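Local coordinates for protein leucyl-tRNA synthetase (Giardia intestinalis, PDB 3PZ6) that probably charges tRNA(Leu) with leucine using ATP, and is represented here by its isolated CP1 domain, the part that edits mischarged tRNA, at residues Ile14-Ile19 against Ala155-Pro160; Gln95-Val100 against Phe168-Glu173; Trp99-Gly104 against Ile175-Gly180. The protein carries 2 engineered substitutions. All blocks are in the same frame, centred on the assembly; numbering follows the deposited sequence.

Interaction 1 of 3, residues Ile14-Ile19 against Ala155-Pro160; sequences IKLELI and ATVRAP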
# COMPACT_ATOMS: atom_id res chain seq x y z
N ILE A 14 -7.65 1.06 -1.52
CA ILE A 14 -7.25 1.00 -0.12
C ILE A 14 -6.70 2.35 0.33
O ILE A 14 -5.82 2.91 -0.33
CB ILE A 14 -6.23 -0.14 0.14
CG1 ILE A 14 -6.78 -1.49 -0.32
CG2 ILE A 14 -5.82 -0.20 1.60
CD1 ILE A 14 -8.01 -2.01 0.45
N LYS A 15 -7.21 2.86 1.44
CA LYS A 15 -6.77 4.14 1.98
C LYS A 15 -5.52 3.96 2.85
O LYS A 15 -5.61 3.61 4.03
CB LYS A 15 -7.88 4.83 2.75
CG LYS A 15 -8.96 5.45 1.87
CD LYS A 15 -10.23 5.76 2.65
CE LYS A 15 -10.10 7.04 3.47
NZ LYS A 15 -11.43 7.49 3.98
N LEU A 16 -4.36 4.19 2.25
CA LEU A 16 -3.11 4.14 2.97
C LEU A 16 -2.81 5.51 3.55
O LEU A 16 -2.47 6.44 2.82
CB LEU A 16 -1.98 3.67 2.05
CG LEU A 16 -2.15 2.34 1.32
CD1 LEU A 16 -1.05 2.18 0.28
CD2 LEU A 16 -2.16 1.16 2.29
N GLU A 17 -2.97 5.64 4.87
CA GLU A 17 -2.85 6.95 5.51
C GLU A 17 -1.39 7.37 5.65
O GLU A 17 -0.59 6.69 6.30
CB GLU A 17 -3.53 6.95 6.88
CG GLU A 17 -3.77 8.36 7.44
CD GLU A 17 -4.27 8.37 8.88
OE1 GLU A 17 -3.90 9.31 9.62
OE2 GLU A 17 -5.03 7.46 9.28
N LEU A 18 -1.06 8.49 5.03
CA LEU A 18 0.24 9.10 5.21
C LEU A 18 0.33 9.60 6.64
O LEU A 18 -0.40 10.50 7.04
CB LEU A 18 0.46 10.24 4.22
CG LEU A 18 1.86 10.85 4.15
CD1 LEU A 18 2.88 9.85 3.63
CD2 LEU A 18 1.84 12.08 3.27
N ILE A 19 1.20 8.96 7.42
CA ILE A 19 1.35 9.24 8.84
C ILE A 19 1.76 10.69 9.09
O ILE A 19 2.70 11.19 8.49
CB ILE A 19 2.35 8.27 9.50
CG1 ILE A 19 1.85 6.83 9.34
CG2 ILE A 19 2.58 8.62 10.96
CD1 ILE A 19 2.84 5.78 9.77
N ALA A 155 8.22 7.20 2.00
CA ALA A 155 7.30 7.72 3.00
C ALA A 155 6.73 6.55 3.80
O ALA A 155 6.88 5.39 3.41
CB ALA A 155 6.17 8.48 2.34
N THR A 156 6.11 6.86 4.94
CA THR A 156 5.49 5.82 5.75
C THR A 156 3.99 6.00 5.81
O THR A 156 3.49 7.12 5.96
CB THR A 156 6.03 5.77 7.20
OG1 THR A 156 5.76 7.02 7.83
CG2 THR A 156 7.50 5.52 7.23
N VAL A 157 3.27 4.89 5.70
CA VAL A 157 1.83 4.92 5.77
C VAL A 157 1.31 3.94 6.82
O VAL A 157 2.01 3.01 7.23
CB VAL A 157 1.14 4.70 4.37
CG1 VAL A 157 1.42 5.90 3.43
CG2 VAL A 157 1.56 3.38 3.71
N ARG A 158 0.08 4.19 7.28
CA ARG A 158 -0.62 3.27 8.16
C ARG A 158 -1.45 2.42 7.23
O ARG A 158 -2.33 2.93 6.54
CB ARG A 158 -1.51 4.05 9.13
CG ARG A 158 -1.78 3.36 10.48
CD ARG A 158 -0.99 4.00 11.64
NE ARG A 158 -1.37 5.40 11.86
CZ ARG A 158 -0.68 6.30 12.57
NH1 ARG A 158 0.46 5.96 13.16
NH2 ARG A 158 -1.14 7.54 12.67
N ALA A 159 -1.15 1.12 7.16
CA ALA A 159 -1.88 0.23 6.27
C ALA A 159 -3.03 -0.47 6.99
O ALA A 159 -2.82 -1.14 8.00
CB ALA A 159 -0.96 -0.79 5.65
N PRO A 160 -4.24 -0.34 6.46
CA PRO A 160 -5.38 -1.00 7.08
C PRO A 160 -5.21 -2.52 7.15
O PRO A 160 -4.63 -3.12 6.23
CB PRO A 160 -6.54 -0.63 6.16
CG PRO A 160 -5.93 -0.23 4.89
CD PRO A 160 -4.62 0.37 5.22

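Interaction 2 of 3, residues Gln95-Val100 against Phe168-Glu173; sequences QTNCWV and FVLPLE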
# COMPACT_ATOMS: atom_id res chain seq x y z
N GLN A 95 0.15 -7.00 3.96
CA GLN A 95 0.93 -5.87 3.44
C GLN A 95 2.25 -5.62 4.17
O GLN A 95 2.26 -5.43 5.39
CB GLN A 95 0.11 -4.59 3.48
CG GLN A 95 -1.01 -4.53 2.49
CD GLN A 95 -1.90 -3.38 2.78
OE1 GLN A 95 -2.70 -3.41 3.72
NE2 GLN A 95 -1.76 -2.32 1.99
N THR A 96 3.33 -5.60 3.41
CA THR A 96 4.66 -5.31 3.94
C THR A 96 5.14 -3.91 3.54
O THR A 96 6.06 -3.36 4.15
CB THR A 96 5.68 -6.30 3.40
OG1 THR A 96 5.66 -6.24 1.98
CG2 THR A 96 5.36 -7.71 3.85
N ASN A 97 4.52 -3.37 2.50
CA ASN A 97 4.90 -2.10 1.90
C ASN A 97 3.87 -1.74 0.83
O ASN A 97 2.87 -2.43 0.67
CB ASN A 97 6.30 -2.18 1.29
CG ASN A 97 6.40 -3.17 0.11
OD1 ASN A 97 6.46 -2.77 -1.05
ND2 ASN A 97 6.40 -4.46 0.42
N CYS A 98 4.12 -0.66 0.10
CA CYS A 98 3.36 -0.36 -1.11
C CYS A 98 4.29 0.19 -2.19
O CYS A 98 5.48 0.37 -1.95
CB CYS A 98 2.19 0.58 -0.81
SG CYS A 98 2.67 2.22 -0.24
N TRP A 99 3.74 0.41 -3.39
CA TRP A 99 4.54 0.74 -4.57
C TRP A 99 4.04 2.02 -5.23
O TRP A 99 2.83 2.22 -5.35
CB TRP A 99 4.46 -0.37 -5.60
CG TRP A 99 4.84 -1.75 -5.15
CD1 TRP A 99 4.02 -2.83 -5.09
CD2 TRP A 99 6.14 -2.20 -4.75
NE1 TRP A 99 4.72 -3.93 -4.66
CE2 TRP A 99 6.02 -3.58 -4.44
CE3 TRP A 99 7.40 -1.59 -4.61
CZ2 TRP A 99 7.10 -4.35 -4.00
CZ3 TRP A 99 8.47 -2.35 -4.18
CH2 TRP A 99 8.31 -3.73 -3.87
N VAL A 100 4.97 2.87 -5.65
CA VAL A 100 4.66 4.01 -6.51
C VAL A 100 5.66 4.02 -7.65
O VAL A 100 6.74 3.45 -7.53
CB VAL A 100 4.73 5.37 -5.78
CG1 VAL A 100 3.73 5.42 -4.61
CG2 VAL A 100 6.15 5.68 -5.32
N PHE A 168 6.52 1.25 4.47
CA PHE A 168 7.15 2.23 3.60
C PHE A 168 6.66 2.19 2.16
O PHE A 168 6.34 1.13 1.62
CB PHE A 168 8.67 2.06 3.65
CG PHE A 168 9.29 2.53 4.92
CD1 PHE A 168 9.85 3.80 5.00
CD2 PHE A 168 9.33 1.71 6.04
CE1 PHE A 168 10.43 4.25 6.18
CE2 PHE A 168 9.90 2.16 7.23
CZ PHE A 168 10.46 3.43 7.30
N VAL A 169 6.60 3.36 1.54
CA VAL A 169 6.29 3.48 0.13
C VAL A 169 7.56 3.16 -0.66
O VAL A 169 8.57 3.83 -0.49
CB VAL A 169 5.84 4.92 -0.22
CG1 VAL A 169 5.62 5.07 -1.72
CG2 VAL A 169 4.58 5.30 0.55
N LEU A 170 7.50 2.15 -1.52
CA LEU A 170 8.70 1.67 -2.19
C LEU A 170 8.59 1.76 -3.72
O LEU A 170 7.49 1.91 -4.26
CB LEU A 170 9.01 0.25 -1.73
CG LEU A 170 9.27 0.00 -0.24
CD1 LEU A 170 9.74 -1.43 -0.06
CD2 LEU A 170 10.30 0.98 0.33
N PRO A 171 9.75 1.69 -4.41
CA PRO A 171 9.79 1.87 -5.85
C PRO A 171 9.44 0.62 -6.67
O PRO A 171 10.05 -0.44 -6.49
CB PRO A 171 11.25 2.28 -6.10
CG PRO A 171 12.00 1.64 -5.03
CD PRO A 171 11.10 1.56 -3.84
N LEU A 172 8.44 0.76 -7.54
CA LEU A 172 8.16 -0.26 -8.55
C LEU A 172 8.22 0.37 -9.93
O LEU A 172 7.36 1.16 -10.30
CB LEU A 172 6.82 -0.94 -8.29
CG LEU A 172 6.51 -2.19 -9.14
CD1 LEU A 172 7.52 -3.32 -8.90
CD2 LEU A 172 5.09 -2.67 -8.90
N GLU A 173 9.25 0.02 -10.69
CA GLU A 173 9.54 0.65 -11.98
C GLU A 173 8.58 0.30 -13.11
O GLU A 173 8.60 0.95 -14.16
CB GLU A 173 10.98 0.34 -12.41
CG GLU A 173 12.03 0.99 -11.54
CD GLU A 173 13.43 0.44 -11.79
OE1 GLU A 173 14.40 1.21 -11.63
OE2 GLU A 173 13.56 -0.76 -12.15
O HOH W 1 7.90 -1.30 4.25

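Interaction 3 of 3, residues Trp99-Gly104 against Ile175-Gly180; sequences WVLPTG and IKMDKG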
# COMPACT_ATOMS: atom_id res chain seq x y z
N TRP A 99 3.74 0.41 -3.39
CA TRP A 99 4.54 0.74 -4.57
C TRP A 99 4.04 2.02 -5.23
O TRP A 99 2.83 2.22 -5.35
CB TRP A 99 4.46 -0.37 -5.60
CG TRP A 99 4.84 -1.75 -5.15
CD1 TRP A 99 4.02 -2.83 -5.09
CD2 TRP A 99 6.14 -2.20 -4.75
NE1 TRP A 99 4.72 -3.93 -4.66
CE2 TRP A 99 6.02 -3.58 -4.44
CE3 TRP A 99 7.40 -1.59 -4.61
CZ2 TRP A 99 7.10 -4.35 -4.00
CZ3 TRP A 99 8.47 -2.35 -4.18
CH2 TRP A 99 8.31 -3.73 -3.87
N VAL A 100 4.97 2.87 -5.65
CA VAL A 100 4.66 4.01 -6.51
C VAL A 100 5.66 4.02 -7.65
O VAL A 100 6.74 3.45 -7.53
CB VAL A 100 4.73 5.37 -5.78
CG1 VAL A 100 3.73 5.42 -4.61
CG2 VAL A 100 6.15 5.68 -5.32
N LEU A 101 5.28 4.62 -8.78
CA LEU A 101 6.23 4.83 -9.88
C LEU A 101 7.13 6.01 -9.53
O LEU A 101 6.65 7.14 -9.39
CB LEU A 101 5.50 5.07 -11.21
CG LEU A 101 6.41 5.27 -12.43
CD1 LEU A 101 7.20 3.99 -12.79
CD2 LEU A 101 5.62 5.77 -13.63
N PRO A 102 8.44 5.74 -9.40
CA PRO A 102 9.40 6.77 -8.97
C PRO A 102 9.37 8.02 -9.83
O PRO A 102 9.69 9.11 -9.35
CB PRO A 102 10.75 6.07 -9.11
CG PRO A 102 10.42 4.62 -8.92
CD PRO A 102 9.09 4.44 -9.60
N THR A 103 8.96 7.87 -11.09
CA THR A 103 8.89 8.99 -12.03
C THR A 103 7.46 9.46 -12.25
O THR A 103 7.22 10.48 -12.89
CB THR A 103 9.54 8.63 -13.36
OG1 THR A 103 9.12 7.33 -13.76
CG2 THR A 103 11.04 8.63 -13.23
N GLY A 104 6.50 8.72 -11.70
CA GLY A 104 5.09 9.08 -11.80
C GLY A 104 4.75 10.49 -11.33
O GLY A 104 5.39 11.04 -10.41
N ILE A 175 5.14 0.11 -12.79
CA ILE A 175 3.80 0.64 -12.58
C ILE A 175 3.32 1.43 -13.80
O ILE A 175 4.07 2.22 -14.37
CB ILE A 175 3.72 1.51 -11.30
CG1 ILE A 175 3.66 0.61 -10.07
CG2 ILE A 175 2.50 2.45 -11.36
CD1 ILE A 175 3.65 1.35 -8.74
N LYS A 176 2.06 1.20 -14.19
CA LYS A 176 1.44 1.92 -15.30
C LYS A 176 0.44 2.95 -14.79
O LYS A 176 -0.58 2.60 -14.19
CB LYS A 176 0.75 0.95 -16.27
CG LYS A 176 1.67 -0.13 -16.85
CD LYS A 176 2.82 0.47 -17.66
CE LYS A 176 3.76 -0.62 -18.18
NZ LYS A 176 4.96 -0.03 -18.85
N MET A 177 0.74 4.22 -15.03
CA MET A 177 -0.11 5.33 -14.58
C MET A 177 -1.45 5.40 -15.33
O MET A 177 -2.27 6.29 -15.08
CB MET A 177 0.64 6.66 -14.73
CG MET A 177 1.95 6.74 -13.94
SD MET A 177 1.75 6.84 -12.15
CE MET A 177 0.98 8.45 -11.99
N ASP A 178 -1.65 4.47 -16.26
CA ASP A 178 -2.89 4.38 -17.03
C ASP A 178 -3.80 3.25 -16.53
O ASP A 178 -4.91 3.06 -17.04
CB ASP A 178 -2.58 4.21 -18.52
CG ASP A 178 -1.54 3.14 -18.79
OD1 ASP A 178 -0.33 3.39 -18.55
OD2 ASP A 178 -1.92 2.03 -19.24
N LYS A 179 -3.34 2.49 -15.54
CA LYS A 179 -4.17 1.50 -14.86
C LYS A 179 -4.26 1.85 -13.39
O LYS A 179 -3.31 2.38 -12.82
CB LYS A 179 -3.63 0.08 -15.04
CG LYS A 179 -4.37 -0.74 -16.12
CD LYS A 179 -3.96 -2.22 -16.11
CE LYS A 179 -4.84 -3.05 -17.05
NZ LYS A 179 -4.52 -4.52 -17.00
N GLY A 180 -5.41 1.56 -12.78
CA GLY A 180 -5.62 1.80 -11.36
C GLY A 180 -5.29 3.22 -10.94
O GLY A 180 -5.61 4.17 -11.65

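Interaction 1 of 3, residues Ile14-Ile19 against Ala155-Pro160
Ile19 and Arg158 reach each other through opposite choices at their first torsions: Arg158 CG swings away from its backbone N (chi1 -153°) before the chain bends at its second and third torsions, whereas Ile19 keeps CG1 next to its own N (chi1 -61°). With these torsions the isoleucine lies across one face of the guanidinium, CG1 over its centre. Beneath them is an antiparallel strand pairing in the central mixed sheet of the CP1 editing domain. Arg158 N donates to Glu17 O (2.8 Å) in the carbonyl plane, and Glu17 N returns a longer bond to Arg158 O (3.2 Å). Two residues on, Ile19 N reaches Thr156 O (3.3 Å). Glu17 extends on the same side of the sheet as Arg158, but OE1 stays 4.5 Å from Arg158 NH2, too far for a salt bridge, and has a weak long pairing with Lys79.

On the face carrying Leu18 and Val157 the contacts across the pair are apolar. Leu16 CB packs on Val157 CG2 (3.9 Å), and Leu18 CD1 settles on Ala155 CB (3.8 Å), with Ile66 of helix 61-71 lying against Leu18. Beyond the end of strand 156-158, the Pro160 ring is touched by Ile14 CG2 and, at about a right angle, by the Leu16 side chain. At the opposite end, Thr156 OG1, hydrogen-bonded to the Tyr21 hydroxyl, sits 3.7 Å from Ile19 CD1.

Interaction 2 of 3, residues Gln95-Val100 against Phe168-Glu173
Strands 97-100 and 168-171 pair in parallel, their directions diverging by 45°, and Cys98, Val100 and Leu170 carry most of the backbone bonding. Cys98 N donates to Phe168 O (3.2 Å), and Cys98 O accepts from Leu170 N (2.7 Å). Val100 repeats the pattern two residues further: its N binds Leu170 O (3.0 Å), approached almost head-on with a C=O...N angle of 168°, and its O takes Leu172 N (3.2 Å). Leu170 is thus gripped through both its N and its O, and the same carbonyl also receives the CA-H of Trp99. Ahead of the first of these bonds, a water accepts from Phe168 N and donates to Thr96 O, bridging strand 167-171 to the approach to strand 97-100.

The aromatic contacts gather on Trp99. Leu172 CD2 stands over the five-membered ring, 4.1 Å from its centroid and 21° off the normal, a CH-pi contact. OD1 of Asn97 lies above the opposite face, near the rim. At the six-membered end, Trp99 CZ3 abuts Leu170 CB (3.6 Å). The indole NE1 is hydrogen-bonded to Asp194 of helix 192-202.

Apolar packing takes up the face carrying Cys98, Val100 and Val169. Val169 places CG1 opposite its backbone N and CG2 opposite its carbonyl carbon, splitting its methyls between two neighbours: CG1 meets Val100 CG1 (3.5 Å), and CG2 meets Cys98 SG (3.7 Å). Leu16 of strand 10-18 touches Cys98 as well.

The chemistry divides the work: main-chain bonds fix the register, while the indole, flanked on both faces and tied at NE1, should have little freedom to rotate and joins the sheet to helix 192-202.

Interaction 3 of 3, residues Trp99-Gly104 against Ile175-Gly180
Ile175 drives its CD1 methyl against the backbone at the end of strand 97-100, where it meets Val100 C (3.5 Å), Leu101 N (3.7 Å) and Trp99 CB (3.7 Å). The extended second torsion of the isoleucine (chi2 177°) sends CD1 that far, while its branch point remains behind to pack on Leu101, CB to CB at 4.0 Å. Leu101 in turn carries CG opposite its own N (chi1 -179°), and its two methyls fork toward residues 175-180. The Leu101 and Met177 side chains meet at a slant, Leu101 CD2 lying 3.8 Å from Met177 CG, and both leucine methyls lie near the Ile175 carbonyl oxygen. The bend of Met177 at its second torsion brings SD to 4.0 Å from Gly104 CA, and the third turns CE toward the same glycine.

Two type I beta turns form the next shell. In the turn from Leu101 to Gly104, Gly104 N is bonded to Leu101 O (2.8 Å), which brings the glycine back beside the leucine and lets Met177 touch both. The turn from Lys176 to Lys179 closes with Lys179 N on Lys176 O (3.1 Å), and Met177 projects from it toward residues 99-104.

Further out, Tyr106 of strand 105-110 hydrogen-bonds through its hydroxyl to Leu101 N and lies against both Val100 and Met177. Gly104 has a backbone hydrogen bond with Gly149, at the start of helix 149-152, and Val100, just before the turn, leans on Ile183 of strand 183-186.

Between the two segments the contacts are van der Waals, made by apolar side chains against one another and against backbone atoms. Their relative placement consequently rests on how the side chains fit, with directional bonding supplied within each turn and by the surrounding structure rather than from one segment to the other.

Overall arrangement
Interactions 1 and 2 lie deep in the domain and belong to one sheet: strands 156-158 and 167-171 are neighbours, linked by Ala155 O to Val169 N at 2.8 Å, so the antiparallel pairing of one is continued by the parallel pairing of the other. Interaction 3 shares Trp99 and Val100 with interaction 2 but follows the chain outward into turns, its centre about 17 Å from that of interaction 1. Main-chain hydrogen bonds order the first two, with a guanidinium face used in interaction 1 and an indole in interaction 2, whereas interaction 3, buried though further from the centre, is held by apolar side chains packing on each other and on backbone, without a hydrogen bond between its segments.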